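Local coordinates for putative enoyl-CoA hydratase/isomerase (Acinetobacter baumannii, PDB 3FDU), which probably acts on acyl-CoA thioesters as an enoyl-CoA hydratase or isomerase of the crotonase superfamily, at residues K100-A105 with L119-V124. The protein carries 4 engineered substitutions. Numbering follows the deposited sequence.
Sequences KPLIIA and LQADLV
D122 holds L102 by both backbone polar atoms, the N-H and the C=O, where strand 102-106 begins to pair in parallel with strand 123-126 of the crotonase core sheet. The OD2 atom of D122 takes the N-H of L102 at 2.8 Å, on its anti side and nearly straight (165°), while D122 N donates a hydrogen bond to L102 O over 2.9 Å, more bent at 138°. The aspartate can do this because its CG lies beside its own backbone N (chi1 -55°), which turns the carboxylate back along segment 100-105. Further on, I104 N donates to L123 O at 3.0 Å.

The closest apolar side-chain approach is I104 on A121, with I104 CG1 to A121 CB 3.8 Å; the same face is looser at I104 CB to V124 CG2, 4.5 Å. On the opposite face of the sheet, I103 and L123 meet at a slant, I103 CG1 to L123 CD1 4.1 Å.

K211 NZ makes a salt bridge to D122 OD2, and Y157 OH of the second subunit is hydrogen-bonded to D122 OD1. The buried carboxylate is thus probably ionised, its charge balanced by the lysine, and it links the start of this strand pair to the subunit interface.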
loop_
_atom_site.group_PDB
_atom_site.type_symbol
_atom_site.label_atom_id
_atom_site.label_comp_id
_atom_site.label_asym_id
_atom_site.label_seq_id
_atom_site.Cartn_x
_atom_site.Cartn_y
_atom_site.Cartn_z
ATOM N N LYS A 100 -22.151 -2.031 -7.673
ATOM C CA LYS A 100 -22.639 -0.866 -6.966
ATOM C C LYS A 100 -21.805 -0.653 -5.692
ATOM O O LYS A 100 -21.108 -1.575 -5.279
ATOM C CB LYS A 100 -24.121 -1.070 -6.581
ATOM C CG LYS A 100 -25.026 -1.181 -7.874
ATOM C CD LYS A 100 -26.483 -1.694 -7.586
ATOM C CE LYS A 100 -27.292 -1.721 -8.942
ATOM N NZ LYS A 100 -28.685 -2.181 -8.577
ATOM N N PRO A 101 -21.883 0.548 -5.096
ATOM C CA PRO A 101 -21.020 0.760 -3.922
ATOM C C PRO A 101 -21.465 -0.194 -2.781
ATOM O O PRO A 101 -22.684 -0.390 -2.568
ATOM C CB PRO A 101 -21.266 2.220 -3.550
ATOM C CG PRO A 101 -21.758 2.901 -4.937
ATOM C CD PRO A 101 -22.633 1.763 -5.480
ATOM N N LEU A 102 -20.482 -0.790 -2.095
ATOM C CA LEU A 102 -20.698 -1.718 -0.950
ATOM C C LEU A 102 -20.080 -1.084 0.300
ATOM O O LEU A 102 -18.858 -0.833 0.338
ATOM C CB LEU A 102 -20.041 -3.078 -1.214
ATOM C CG LEU A 102 -20.176 -4.136 -0.084
ATOM C CD1 LEU A 102 -21.667 -4.427 0.261
ATOM C CD2 LEU A 102 -19.489 -5.441 -0.496
ATOM N N ILE A 103 -20.914 -0.776 1.302
ATOM C CA ILE A 103 -20.421 -0.222 2.536
ATOM C C ILE A 103 -20.616 -1.267 3.619
ATOM O O ILE A 103 -21.644 -1.924 3.638
ATOM C CB ILE A 103 -21.169 1.081 2.938
ATOM C CG1 ILE A 103 -21.102 2.138 1.804
ATOM C CG2 ILE A 103 -20.683 1.629 4.298
ATOM C CD1 ILE A 103 -22.016 3.344 2.067
ATOM N N ILE A 104 -19.617 -1.420 4.502
ATOM C CA ILE A 104 -19.709 -2.313 5.650
ATOM C C ILE A 104 -19.580 -1.509 6.942
ATOM O O ILE A 104 -18.749 -0.572 7.065
ATOM C CB ILE A 104 -18.677 -3.462 5.572
ATOM C CG1 ILE A 104 -19.064 -4.373 4.361
ATOM C CG2 ILE A 104 -18.668 -4.276 6.922
ATOM C CD1 ILE A 104 -18.252 -5.658 4.172
ATOM N N ALA A 105 -20.378 -1.866 7.928
ATOM C CA ALA A 105 -20.280 -1.183 9.211
ATOM C C ALA A 105 -19.980 -2.220 10.295
ATOM O O ALA A 105 -20.715 -3.174 10.414
ATOM C CB ALA A 105 -21.635 -0.430 9.547
ATOM N N LEU A 119 -12.074 -6.321 2.624
ATOM C CA LEU A 119 -11.228 -6.093 1.446
ATOM C C LEU A 119 -12.010 -6.144 0.139
ATOM O O LEU A 119 -11.465 -5.778 -0.925
ATOM C CB LEU A 119 -10.099 -7.108 1.367
ATOM C CG LEU A 119 -9.120 -7.040 2.545
ATOM C CD1 LEU A 119 -8.312 -8.376 2.562
ATOM C CD2 LEU A 119 -8.199 -5.806 2.503
ATOM N N GLN A 120 -13.256 -6.610 0.190
ATOM C CA GLN A 120 -14.156 -6.436 -0.946
ATOM C C GLN A 120 -15.057 -5.196 -0.877
ATOM O O GLN A 120 -15.751 -4.887 -1.845
ATOM C CB GLN A 120 -15.045 -7.693 -1.157
ATOM C CG GLN A 120 -14.415 -9.050 -0.819
ATOM C CD GLN A 120 -13.073 -9.277 -1.435
ATOM O OE1 GLN A 120 -12.810 -8.904 -2.588
ATOM N NE2 GLN A 120 -12.186 -9.879 -0.667
ATOM N N ALA A 121 -15.147 -4.521 0.268
ATOM C CA ALA A 121 -16.037 -3.376 0.386
ATOM C C ALA A 121 -15.321 -2.118 -0.106
ATOM O O ALA A 121 -14.109 -2.034 -0.006
ATOM C CB ALA A 121 -16.494 -3.170 1.876
ATOM N N ASP A 122 -16.083 -1.119 -0.575
ATOM C CA ASP A 122 -15.505 0.176 -0.924
ATOM C C ASP A 122 -15.180 1.079 0.265
ATOM O O ASP A 122 -14.185 1.800 0.244
ATOM C CB ASP A 122 -16.471 0.875 -1.868
ATOM C CG ASP A 122 -16.790 0.005 -3.069
ATOM O OD1 ASP A 122 -15.819 -0.412 -3.738
ATOM O OD2 ASP A 122 -17.979 -0.312 -3.300
ATOM N N LEU A 123 -16.060 1.063 1.273
ATOM C CA LEU A 123 -15.942 1.910 2.484
ATOM C C LEU A 123 -16.336 1.064 3.696
ATOM O O LEU A 123 -17.237 0.221 3.615
ATOM C CB LEU A 123 -16.901 3.087 2.424
ATOM C CG LEU A 123 -16.859 3.843 1.081
ATOM C CD1 LEU A 123 -18.034 4.778 1.022
ATOM C CD2 LEU A 123 -15.552 4.529 1.031
ATOM N N VAL A 124 -15.603 1.269 4.778
ATOM C CA VAL A 124 -15.830 0.555 5.998
ATOM C C VAL A 124 -15.816 1.506 7.180
ATOM O O VAL A 124 -14.865 2.307 7.329
ATOM C CB VAL A 124 -14.731 -0.487 6.232
ATOM C CG1 VAL A 124 -15.005 -1.226 7.542
ATOM C CG2 VAL A 124 -14.683 -1.508 5.075
#